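Local coordinates for protein ORF10 (Moritella marina, PDB 6RIW) that probably condenses acyl units during polyunsaturated fatty acid synthesis, this chain being the ketosynthase–chain length factor didomain of the longer synthase subunit, at residues L149-F153 against F936-L941; L852-N856 against S883-H889; L871-N875 against I958-A962. All blocks are in the same frame, centred on the assembly; numbering follows the deposited sequence.

Contact 1 of 3, residues L149-F153 against F936-L941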
ATOM      1  N   LEU A 149     -19.498  -6.291 -35.332  1.00 22.79           N
ATOM      2  CA  LEU A 149     -19.893  -5.114 -36.106  1.00 24.18           C
ATOM      3  C   LEU A 149     -19.345  -5.103 -37.525  1.00 24.74           C
ATOM      4  O   LEU A 149     -20.093  -4.858 -38.477  1.00 24.98           O
ATOM      5  CB  LEU A 149     -19.437  -3.837 -35.387  1.00 24.07           C
ATOM      6  CG  LEU A 149     -19.981  -3.634 -33.970  1.00 24.50           C
ATOM      7  CD1 LEU A 149     -19.303  -2.435 -33.295  1.00 22.24           C
ATOM      8  CD2 LEU A 149     -21.487  -3.454 -34.012  1.00 22.85           C
ATOM      9  N   HIS A 150     -18.059  -5.362 -37.682  1.00 21.27           N
ATOM     10  CA  HIS A 150     -17.369  -5.078 -38.924  1.00 23.43           C
ATOM     11  C   HIS A 150     -15.923  -5.514 -38.773  1.00 22.06           C
ATOM     12  O   HIS A 150     -15.273  -5.152 -37.776  1.00 22.38           O
ATOM     13  CB  HIS A 150     -17.465  -3.578 -39.249  1.00 21.50           C
ATOM     14  CG  HIS A 150     -17.149  -3.242 -40.670  1.00 20.56           C
ATOM     15  ND1 HIS A 150     -15.915  -3.487 -41.236  1.00 19.44           N
ATOM     16  CD2 HIS A 150     -17.899  -2.652 -41.636  1.00 20.57           C
ATOM     17  CE1 HIS A 150     -15.920  -3.076 -42.492  1.00 20.90           C
ATOM     18  NE2 HIS A 150     -17.114  -2.571 -42.759  1.00 23.06           N
ATOM     19  N   PRO A 151     -15.395  -6.297 -39.719  1.00 19.83           N
ATOM     20  CA  PRO A 151     -13.996  -6.736 -39.631  1.00 23.07           C
ATOM     21  C   PRO A 151     -13.002  -5.593 -39.589  1.00 21.79           C
ATOM     22  O   PRO A 151     -11.872  -5.787 -39.128  1.00 20.77           O
ATOM     23  CB  PRO A 151     -13.812  -7.582 -40.896  1.00 27.29           C
ATOM     24  CG  PRO A 151     -14.888  -7.118 -41.826  1.00 26.46           C
ATOM     25  CD  PRO A 151     -16.051  -6.773 -40.950  1.00 26.29           C
ATOM     26  N   ASP A 152     -13.385  -4.406 -40.046  1.00 21.61           N
ATOM     27  CA  ASP A 152     -12.501  -3.247 -40.030  1.00 17.64           C
ATOM     28  C   ASP A 152     -12.779  -2.310 -38.861  1.00 17.57           C
ATOM     29  O   ASP A 152     -12.215  -1.213 -38.811  1.00 15.60           O
ATOM     30  CB  ASP A 152     -12.614  -2.493 -41.360  1.00 21.01           C
ATOM     31  CG  ASP A 152     -12.186  -3.348 -42.553  1.00 28.65           C
ATOM     32  OD1 ASP A 152     -11.215  -4.142 -42.427  1.00 31.72           O
ATOM     33  OD2 ASP A 152     -12.827  -3.236 -43.620  1.00 29.46           O
ATOM     34  N   PHE A 153     -13.654  -2.693 -37.932  1.00 16.25           N
ATOM     35  CA  PHE A 153     -13.805  -1.904 -36.719  1.00 16.17           C
ATOM     36  C   PHE A 153     -12.467  -1.804 -35.987  1.00 14.39           C
ATOM     37  O   PHE A 153     -11.707  -2.774 -35.923  1.00 16.84           O
ATOM     38  CB  PHE A 153     -14.848  -2.517 -35.786  1.00 15.60           C
ATOM     39  CG  PHE A 153     -14.975  -1.774 -34.491  1.00 16.03           C
ATOM     40  CD1 PHE A 153     -15.836  -0.696 -34.383  1.00 21.01           C
ATOM     41  CD2 PHE A 153     -14.192  -2.110 -33.395  1.00 17.04           C
ATOM     42  CE1 PHE A 153     -15.935   0.018 -33.204  1.00 19.18           C
ATOM     43  CE2 PHE A 153     -14.292  -1.384 -32.211  1.00 17.61           C
ATOM     44  CZ  PHE A 153     -15.164  -0.329 -32.124  1.00 17.73           C
ATOM     45  N   PHE A 936     -23.641  -0.861 -39.982  1.00 32.32           N
ATOM     46  CA  PHE A 936     -22.262  -1.135 -40.356  1.00 28.88           C
ATOM     47  C   PHE A 936     -22.156  -1.931 -41.649  1.00 28.99           C
ATOM     48  O   PHE A 936     -21.111  -1.883 -42.303  1.00 25.71           O
ATOM     49  CB  PHE A 936     -21.549  -1.924 -39.237  1.00 24.88           C
ATOM     50  CG  PHE A 936     -20.914  -1.065 -38.158  1.00 25.77           C
ATOM     51  CD1 PHE A 936     -21.625  -0.700 -37.032  1.00 23.63           C
ATOM     52  CD2 PHE A 936     -19.585  -0.667 -38.261  1.00 24.37           C
ATOM     53  CE1 PHE A 936     -21.051   0.076 -36.044  1.00 26.54           C
ATOM     54  CE2 PHE A 936     -18.986   0.097 -37.261  1.00 23.60           C
ATOM     55  CZ  PHE A 936     -19.718   0.471 -36.149  1.00 23.98           C
ATOM     56  N   ALA A 937     -23.213  -2.648 -42.029  1.00 32.33           N
ATOM     57  CA  ALA A 937     -23.136  -3.628 -43.106  1.00 30.38           C
ATOM     58  C   ALA A 937     -22.687  -2.991 -44.416  1.00 30.16           C
ATOM     59  O   ALA A 937     -23.233  -1.969 -44.844  1.00 31.78           O
ATOM     60  CB  ALA A 937     -24.498  -4.301 -43.292  1.00 29.25           C
ATOM     61  N   GLY A 938     -21.678  -3.597 -45.042  1.00 30.19           N
ATOM     62  CA  GLY A 938     -21.194  -3.190 -46.350  1.00 30.64           C
ATOM     63  C   GLY A 938     -20.520  -1.834 -46.426  1.00 33.54           C
ATOM     64  O   GLY A 938     -20.173  -1.406 -47.526  1.00 35.17           O
ATOM     65  N   LYS A 939     -20.310  -1.145 -45.304  1.00 27.27           N
ATOM     66  CA  LYS A 939     -19.738   0.197 -45.328  1.00 27.87           C
ATOM     67  C   LYS A 939     -18.212   0.161 -45.404  1.00 27.46           C
ATOM     68  O   LYS A 939     -17.568  -0.806 -44.989  1.00 25.63           O
ATOM     69  CB  LYS A 939     -20.174   0.989 -44.095  1.00 29.50           C
ATOM     70  CG  LYS A 939     -21.673   1.040 -43.897  1.00 32.64           C
ATOM     71  CD  LYS A 939     -22.305   2.164 -44.708  1.00 39.70           C
ATOM     72  CE  LYS A 939     -23.642   2.611 -44.102  1.00 37.71           C
ATOM     73  NZ  LYS A 939     -23.448   3.527 -42.931  1.00 46.30           N
ATOM     74  N   HIS A 940     -17.636   1.226 -45.961  1.00 25.13           N
ATOM     75  CA  HIS A 940     -16.205   1.474 -45.849  1.00 23.21           C
ATOM     76  C   HIS A 940     -15.963   2.285 -44.582  1.00 22.96           C
ATOM     77  O   HIS A 940     -16.538   3.368 -44.426  1.00 23.25           O
ATOM     78  CB  HIS A 940     -15.684   2.227 -47.070  1.00 28.24           C
ATOM     79  CG  HIS A 940     -15.784   1.441 -48.345  1.00 38.20           C
ATOM     80  ND1 HIS A 940     -16.943   1.374 -49.093  1.00 43.80           N
ATOM     81  CD2 HIS A 940     -14.868   0.685 -49.002  1.00 39.79           C
ATOM     82  CE1 HIS A 940     -16.739   0.613 -50.155  1.00 42.47           C
ATOM     83  NE2 HIS A 940     -15.489   0.184 -50.124  1.00 46.71           N
ATOM     84  N   LEU A 941     -15.138   1.764 -43.669  1.00 18.77           N
ATOM     85  CA  LEU A 941     -14.769   2.492 -42.455  1.00 17.49           C
ATOM     86  C   LEU A 941     -13.451   3.222 -42.665  1.00 16.96           C
ATOM     87  O   LEU A 941     -12.541   2.689 -43.304  1.00 19.05           O
ATOM     88  CB  LEU A 941     -14.624   1.544 -41.256  1.00 18.90           C
ATOM     89  CG  LEU A 941     -15.792   0.595 -40.962  1.00 18.29           C
ATOM     90  CD1 LEU A 941     -15.627  -0.152 -39.629  1.00 17.00           C
ATOM     91  CD2 LEU A 941     -17.106   1.378 -40.988  1.00 21.86           C
TER
HETATM   92  O   HOH W   1     -13.491  -0.608 -44.381  1.00 28.14           O

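Contact 2 of 3, residues L852-N856 against S883-H889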
ATOM      1  N   LEU A 852       7.839 -27.839   8.987  1.00 18.65           N
ATOM      2  CA  LEU A 852       8.903 -28.839   9.053  1.00 20.39           C
ATOM      3  C   LEU A 852       9.532 -28.888  10.435  1.00 21.53           C
ATOM      4  O   LEU A 852       9.788 -29.970  10.968  1.00 19.24           O
ATOM      5  CB  LEU A 852       9.991 -28.535   8.024  1.00 16.76           C
ATOM      6  CG  LEU A 852       9.672 -28.781   6.544  1.00 25.85           C
ATOM      7  CD1 LEU A 852      10.953 -28.606   5.709  1.00 29.62           C
ATOM      8  CD2 LEU A 852       9.059 -30.158   6.323  1.00 27.73           C
ATOM      9  N   LEU A 853       9.821 -27.723  11.012  1.00 15.62           N
ATOM     10  CA  LEU A 853      10.379 -27.671  12.361  1.00 17.30           C
ATOM     11  C   LEU A 853       9.393 -28.153  13.420  1.00 17.90           C
ATOM     12  O   LEU A 853       9.809 -28.779  14.404  1.00 18.52           O
ATOM     13  CB  LEU A 853      10.835 -26.252  12.669  1.00 15.71           C
ATOM     14  CG  LEU A 853      12.055 -25.814  11.868  1.00 14.58           C
ATOM     15  CD1 LEU A 853      12.180 -24.300  12.008  1.00 14.78           C
ATOM     16  CD2 LEU A 853      13.318 -26.508  12.333  1.00 18.32           C
ATOM     17  N   ASP A 854       8.099 -27.885  13.242  1.00 14.37           N
ATOM     18  CA  ASP A 854       7.098 -28.403  14.165  1.00 16.78           C
ATOM     19  C   ASP A 854       7.047 -29.928  14.169  1.00 22.59           C
ATOM     20  O   ASP A 854       6.639 -30.524  15.173  1.00 17.62           O
ATOM     21  CB  ASP A 854       5.723 -27.854  13.811  1.00 17.01           C
ATOM     22  CG  ASP A 854       4.696 -28.155  14.891  1.00 21.58           C
ATOM     23  OD1 ASP A 854       4.961 -27.812  16.059  1.00 16.24           O
ATOM     24  OD2 ASP A 854       3.638 -28.745  14.596  1.00 21.18           O
ATOM     25  N   GLN A 855       7.434 -30.560  13.064  1.00 20.60           N
ATOM     26  CA  GLN A 855       7.472 -32.016  12.919  1.00 22.41           C
ATOM     27  C   GLN A 855       8.772 -32.643  13.413  1.00 25.32           C
ATOM     28  O   GLN A 855       8.895 -33.870  13.378  1.00 27.38           O
ATOM     29  CB  GLN A 855       7.292 -32.407  11.439  1.00 24.75           C
ATOM     30  CG  GLN A 855       5.937 -32.169  10.884  1.00 26.89           C
ATOM     31  CD  GLN A 855       5.938 -32.137   9.335  1.00 29.75           C
ATOM     32  OE1 GLN A 855       4.963 -31.697   8.728  1.00 29.57           O
ATOM     33  NE2 GLN A 855       7.030 -32.589   8.713  1.00 24.31           N
ATOM     34  N   ASN A 856       9.753 -31.839  13.827  1.00 24.01           N
ATOM     35  CA  ASN A 856      11.080 -32.351  14.143  1.00 27.02           C
ATOM     36  C   ASN A 856      11.007 -33.349  15.296  1.00 28.91           C
ATOM     37  O   ASN A 856      10.359 -33.095  16.313  1.00 31.99           O
ATOM     38  CB  ASN A 856      12.013 -31.191  14.502  1.00 29.81           C
ATOM     39  CG  ASN A 856      13.424 -31.656  14.846  1.00 36.43           C
ATOM     40  OD1 ASN A 856      14.024 -32.432  14.109  1.00 37.33           O
ATOM     41  ND2 ASN A 856      13.962 -31.171  15.969  1.00 37.98           N
ATOM     42  N   SER A 883      13.809 -21.849  14.350  1.00 15.23           N
ATOM     43  CA  SER A 883      14.292 -22.981  15.137  1.00 19.57           C
ATOM     44  C   SER A 883      13.116 -23.781  15.672  1.00 17.81           C
ATOM     45  O   SER A 883      12.024 -23.247  15.885  1.00 18.31           O
ATOM     46  CB  SER A 883      15.224 -22.498  16.265  1.00 23.38           C
ATOM     47  OG  SER A 883      14.486 -21.828  17.270  1.00 28.71           O
ATOM     48  N   SER A 884      13.335 -25.086  15.844  1.00 17.84           N
ATOM     49  CA  SER A 884      12.301 -25.942  16.386  1.00 20.40           C
ATOM     50  C   SER A 884      12.118 -25.667  17.873  1.00 20.10           C
ATOM     51  O   SER A 884      12.988 -25.104  18.542  1.00 20.24           O
ATOM     52  CB  SER A 884      12.643 -27.420  16.156  1.00 24.34           C
ATOM     53  OG  SER A 884      13.911 -27.722  16.707  1.00 25.40           O
ATOM     54  N   SER A 885      10.979 -26.095  18.384  1.00 20.06           N
ATOM     55  CA  SER A 885      10.606 -25.880  19.775  1.00 24.49           C
ATOM     56  C   SER A 885      10.402 -27.227  20.466  1.00 26.32           C
ATOM     57  O   SER A 885      10.529 -28.296  19.851  1.00 22.82           O
ATOM     58  CB  SER A 885       9.348 -25.029  19.858  1.00 20.26           C
ATOM     59  OG  SER A 885       8.229 -25.783  19.452  1.00 19.15           O
ATOM     60  N   ALA A 886      10.031 -27.153  21.751  1.00 22.66           N
ATOM     61  CA  ALA A 886      10.011 -28.336  22.609  1.00 24.73           C
ATOM     62  C   ALA A 886       8.878 -29.286  22.258  1.00 25.07           C
ATOM     63  O   ALA A 886       9.059 -30.506  22.316  1.00 27.37           O
ATOM     64  CB  ALA A 886       9.908 -27.915  24.085  1.00 21.67           C
ATOM     65  N   GLN A 887       7.691 -28.759  21.934  1.00 20.27           N
ATOM     66  CA  GLN A 887       6.501 -29.558  21.690  1.00 23.89           C
ATOM     67  C   GLN A 887       5.950 -29.242  20.309  1.00 27.62           C
ATOM     68  O   GLN A 887       6.180 -28.156  19.779  1.00 19.93           O
ATOM     69  CB  GLN A 887       5.374 -29.257  22.698  1.00 25.14           C
ATOM     70  CG  GLN A 887       5.747 -29.221  24.162  1.00 29.77           C
ATOM     71  CD  GLN A 887       4.508 -29.233  25.075  1.00 31.43           C
ATOM     72  OE1 GLN A 887       3.396 -29.564  24.636  1.00 34.95           O
ATOM     73  NE2 GLN A 887       4.690 -28.824  26.337  1.00 36.27           N
ATOM     74  N   ALA A 888       5.164 -30.173  19.762  1.00 22.70           N
ATOM     75  CA  ALA A 888       4.362 -29.868  18.585  1.00 20.59           C
ATOM     76  C   ALA A 888       3.188 -28.984  18.984  1.00 23.40           C
ATOM     77  O   ALA A 888       2.636 -29.120  20.080  1.00 22.25           O
ATOM     78  CB  ALA A 888       3.859 -31.151  17.918  1.00 24.94           C
ATOM     79  N   HIS A 889       2.843 -28.040  18.105  1.00 19.10           N
ATOM     80  CA  HIS A 889       1.697 -27.170  18.312  1.00 19.33           C
ATOM     81  C   HIS A 889       0.422 -27.982  18.467  1.00 20.76           C
ATOM     82  O   HIS A 889       0.164 -28.901  17.694  1.00 21.42           O
ATOM     83  CB  HIS A 889       1.563 -26.220  17.110  1.00 16.69           C
ATOM     84  CG  HIS A 889       0.254 -25.505  17.029  1.00 18.83           C
ATOM     85  ND1 HIS A 889       0.043 -24.282  17.625  1.00 18.54           N
ATOM     86  CD2 HIS A 889      -0.879 -25.787  16.338  1.00 19.66           C
ATOM     87  CE1 HIS A 889      -1.177 -23.855  17.336  1.00 16.97           C
ATOM     88  NE2 HIS A 889      -1.760 -24.755  16.565  1.00 22.57           N
TER
HETATM   89  O   HOH W   2       1.344 -29.689  15.450  1.00 25.53           O

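Contact 3 of 3, residues L871-N875 against I958-A962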
ATOM      1  N   LEU A 871      15.229 -12.446  -1.693  1.00 12.37           N
ATOM      2  CA  LEU A 871      15.673 -11.415  -2.614  1.00 13.76           C
ATOM      3  C   LEU A 871      14.432 -10.831  -3.259  1.00 14.21           C
ATOM      4  O   LEU A 871      13.332 -11.364  -3.110  1.00 15.25           O
ATOM      5  CB  LEU A 871      16.632 -11.955  -3.699  1.00 14.16           C
ATOM      6  CG  LEU A 871      17.933 -12.593  -3.183  1.00 14.89           C
ATOM      7  CD1 LEU A 871      18.676 -13.285  -4.328  1.00 20.37           C
ATOM      8  CD2 LEU A 871      18.833 -11.525  -2.562  1.00 19.09           C
ATOM      9  N   GLY A 872      14.586  -9.725  -3.974  1.00 15.20           N
ATOM     10  CA  GLY A 872      13.443  -9.245  -4.731  1.00 15.93           C
ATOM     11  C   GLY A 872      13.697  -7.885  -5.351  1.00 15.06           C
ATOM     12  O   GLY A 872      14.814  -7.362  -5.347  1.00 15.23           O
ATOM     13  N   ARG A 873      12.619  -7.324  -5.877  1.00 14.81           N
ATOM     14  CA  ARG A 873      12.743  -6.053  -6.565  1.00 15.52           C
ATOM     15  C   ARG A 873      12.948  -4.888  -5.613  1.00 15.75           C
ATOM     16  O   ARG A 873      13.147  -3.763  -6.085  1.00 16.02           O
ATOM     17  CB  ARG A 873      11.512  -5.819  -7.436  1.00 14.68           C
ATOM     18  CG  ARG A 873      11.445  -6.744  -8.655  1.00 19.56           C
ATOM     19  CD  ARG A 873      12.694  -6.542  -9.552  1.00 19.87           C
ATOM     20  NE  ARG A 873      12.687  -5.219 -10.183  1.00 23.24           N
ATOM     21  CZ  ARG A 873      13.717  -4.686 -10.836  1.00 23.30           C
ATOM     22  NH1 ARG A 873      14.867  -5.351 -10.951  1.00 22.12           N
ATOM     23  NH2 ARG A 873      13.599  -3.496 -11.400  1.00 22.06           N
ATOM     24  N   ASP A 874      12.893  -5.108  -4.299  1.00 13.38           N
ATOM     25  CA  ASP A 874      13.242  -4.039  -3.369  1.00 14.97           C
ATOM     26  C   ASP A 874      14.750  -3.860  -3.231  1.00 16.08           C
ATOM     27  O   ASP A 874      15.191  -2.887  -2.602  1.00 17.96           O
ATOM     28  CB  ASP A 874      12.629  -4.333  -2.003  1.00 17.43           C
ATOM     29  CG  ASP A 874      13.012  -5.731  -1.498  1.00 20.85           C
ATOM     30  OD1 ASP A 874      12.721  -6.747  -2.209  1.00 23.25           O
ATOM     31  OD2 ASP A 874      13.609  -5.809  -0.404  1.00 23.43           O
ATOM     32  N   ASN A 875      15.544  -4.756  -3.824  1.00 14.02           N
ATOM     33  CA  ASN A 875      17.012  -4.632  -3.846  1.00 16.03           C
ATOM     34  C   ASN A 875      17.593  -4.685  -2.431  1.00 17.87           C
ATOM     35  O   ASN A 875      18.465  -3.894  -2.049  1.00 17.01           O
ATOM     36  CB  ASN A 875      17.460  -3.357  -4.587  1.00 17.53           C
ATOM     37  CG  ASN A 875      18.871  -3.483  -5.145  1.00 17.96           C
ATOM     38  OD1 ASN A 875      19.505  -4.532  -5.024  1.00 17.85           O
ATOM     39  ND2 ASN A 875      19.363  -2.424  -5.771  1.00 21.78           N
ATOM     40  N   ILE A 958      13.956  -6.400 -18.660  1.00 12.69           N
ATOM     41  CA  ILE A 958      14.515  -5.519 -17.639  1.00 12.79           C
ATOM     42  C   ILE A 958      15.604  -6.265 -16.892  1.00 16.37           C
ATOM     43  O   ILE A 958      15.408  -7.401 -16.452  1.00 14.93           O
ATOM     44  CB  ILE A 958      13.428  -5.042 -16.661  1.00 14.34           C
ATOM     45  CG1 ILE A 958      12.294  -4.324 -17.398  1.00 16.43           C
ATOM     46  CG2 ILE A 958      14.036  -4.124 -15.594  1.00 17.47           C
ATOM     47  CD1 ILE A 958      12.723  -3.095 -18.196  1.00 17.74           C
ATOM     48  N   SER A 959      16.757  -5.627 -16.730  1.00 17.27           N
ATOM     49  CA  SER A 959      17.860  -6.279 -16.039  1.00 21.68           C
ATOM     50  C   SER A 959      17.620  -6.302 -14.531  1.00 17.54           C
ATOM     51  O   SER A 959      16.956  -5.427 -13.959  1.00 15.38           O
ATOM     52  CB  SER A 959      19.166  -5.548 -16.326  1.00 21.16           C
ATOM     53  OG  SER A 959      19.037  -4.213 -15.849  1.00 25.58           O
ATOM     54  N   ALA A 960      18.185  -7.311 -13.881  1.00 15.67           N
ATOM     55  CA  ALA A 960      17.991  -7.456 -12.446  1.00 16.35           C
ATOM     56  C   ALA A 960      18.814  -6.430 -11.678  1.00 15.65           C
ATOM     57  O   ALA A 960      19.763  -5.837 -12.192  1.00 15.79           O
ATOM     58  CB  ALA A 960      18.380  -8.859 -11.988  1.00 15.57           C
ATOM     59  N   HIS A 961      18.465  -6.250 -10.403  1.00 14.07           N
ATOM     60  CA  HIS A 961      19.170  -5.262  -9.596  1.00 16.49           C
ATOM     61  C   HIS A 961      20.662  -5.559  -9.522  1.00 13.89           C
ATOM     62  O   HIS A 961      21.487  -4.634  -9.516  1.00 13.28           O
ATOM     63  CB  HIS A 961      18.580  -5.222  -8.188  1.00 15.93           C
ATOM     64  CG  HIS A 961      17.336  -4.408  -8.102  1.00 15.87           C
ATOM     65  ND1 HIS A 961      17.239  -3.137  -8.634  1.00 20.20           N
ATOM     66  CD2 HIS A 961      16.125  -4.693  -7.565  1.00 16.67           C
ATOM     67  CE1 HIS A 961      16.022  -2.668  -8.412  1.00 22.06           C
ATOM     68  NE2 HIS A 961      15.327  -3.594  -7.770  1.00 16.31           N
ATOM     69  N   ALA A 962      21.017  -6.842  -9.462  1.00 14.70           N
ATOM     70  CA  ALA A 962      22.415  -7.246  -9.314  1.00 18.75           C
ATOM     71  C   ALA A 962      23.301  -6.774 -10.465  1.00 19.28           C
ATOM     72  O   ALA A 962      24.530  -6.722 -10.302  1.00 16.66           O
ATOM     73  CB  ALA A 962      22.492  -8.770  -9.202  1.00 19.26           C
TER
HETATM   74  O   HOH W   3      15.955  -7.573  -9.719  1.00 19.57           O
HETATM   75  O   HOH W   4      16.578  -3.384 -12.160  1.00 31.99           O

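Contact 1 of 3, residues L149-F153 against F936-L941
Leu149 sets its CB squarely over the phenyl ring of Phe936: CB lies 4.0 Å from the ring centroid and only 5° off the ring normal, a CH-pi contact. Both methyls of Leu149 reach the outer ring carbons, CD2 coming within 4.1 Å of Phe936 CD1. On the polar side, the imidazole of His150 is held at both nitrogens. With CG anti to the backbone N (chi1 -163°), the ring reaches across to the turn opposite, where NE2 donates to Lys939 O at 2.9 Å, the carbonyl standing slightly out of the ring plane. ND1 accepts from Asp152 N at 2.9 Å, nearly in that plane; this bond lies inside the type I turn 150-153, while Lys939 closes the type II turn 936-939. Leu941 CD1 covers one face of the same ring, 3.8 Å from its centroid, and also touches Phe153 N at 3.6 Å. A water accepts the N-H of Leu941 and donates to Asp152 OD2, adding a second polar link. Helix 597-608 of the chain length factor half packs against Phe153, Phe936 and Leu941, so the junction joins a ketosynthase loop to the chain that follows helix 929-934. One ring nitrogen donating and the other accepting from an amide is consistent with a neutral His150 protonated at NE2, its rotation fixed from two sides.

Contact 2 of 3, residues L852-N856 against S883-H889
Asp854, in the last turn of helix 841-854, takes the backbone N-H of His889 on its carboxylate OD1 at 3.0 Å, with an N-H...O angle of 161° and the syn lone pair of OD1 in use. The other oxygen, OD2, accepts from a water at 2.6 Å, and that water also donates to His889 O, so the carboxylate grips the N-H directly and the carbonyl of the same residue by relay. Placing CG anti to the backbone N (chi1 -169°) swings the carboxylate off the helix toward the loop. One residue earlier, Leu853 straddles the strand: CD1 lies 3.8 Å from Ser883 N, and CD2 comes as near to Ser884 N. In return, CB of Ser884 packs 3.6 Å from Leu853 O, a carbonyl that already accepts Asn856 N as the helix finishes.

The second shell fixes these groups. Ser884 OG is hydrogen-bonded to the backbone N of both Ser863 and Lys864, which fixes its hydroxyl. The ring of His889 leads away from Asp854, ND1 bonded to Gln760 O and NE2 to Asp567 OD1, and stacks on Tyr762. Since both ring nitrogens face oxygens, a protonated imidazole is plausible, though the proton itself is not seen.

Within the thiolase fold of the chain length factor half, the contact ties the C-terminal end of helix 841-854 to strand 876-884 and the loop after it, with Leu853 also touching Ala763 of strand 763-772 and Ile866 of strand 865-870.

Contact 3 of 3, residues L871-N875 against I958-A962
His961 slots its imidazole between Arg873 and Asn875, two residues of the type I turn 872-875 that closes the beta hairpin of strands 865-870 and 876-884 in the thiolase fold. This sandwich is the tight part. The Arg873 guanidinium lies flat on one face of the ring, planes 3° apart and centres 4.0 Å apart. The Asn875 amide covers the opposite face, almost parallel to it, and Asn875 CB makes a CH-pi contact 3.7 Å from the ring centroid. His961 NE2 also donates to Arg873 O at 2.8 Å, arriving well above the carbonyl plane. Arg873 folds back through chi2 (-59°) and chi3 (-68°), which brings the guanidinium over the ring whose NE2 its own carbonyl holds. Were the imidazole replaced by an alanine, the Arg873 carbonyl would probably lose this donor, and the guanidinium and the Asn875 amide the ring between them.

The far side is looser and wet: Ser959 and Ala960 approach the guanidinium with no direct bond, and Ile958 CG2 lies 4.3 Å from Arg873 NH2. Beyond the contact, that NH2 forms a salt bridge to Asp167 of the ketosynthase half, while Asn875 OD1 bonds Ser774 OG. Two waters lie in the guanidinium plane on this side, both accepting from Arg873 NH1: one also accepts from His961 N at 2.9 Å, the other donates to Ser959 O at 2.7 Å.

Along the chain the segments run 149-153, 852-856, 871-875, 883-889, 936-941 and 958-962, so contact 3 alternates with both others, while contact 2 lies wholly between the two segments of contact 1. Contacts 2 and 3 share strand 876-884, which leaves the turn of contact 3 and runs to contact 2; their centres are about 34 Å apart. Contact 1 stands about 68 Å from contact 2 and 47 Å from contact 3, centre to centre. Contacts 1 and 3 share the chain after helix 929-934, which in contact 1 meets 149-153 and helix 597-608, and in contact 3 meets 871-875 and helix 174-183, so it touches both halves of the didomain at each place.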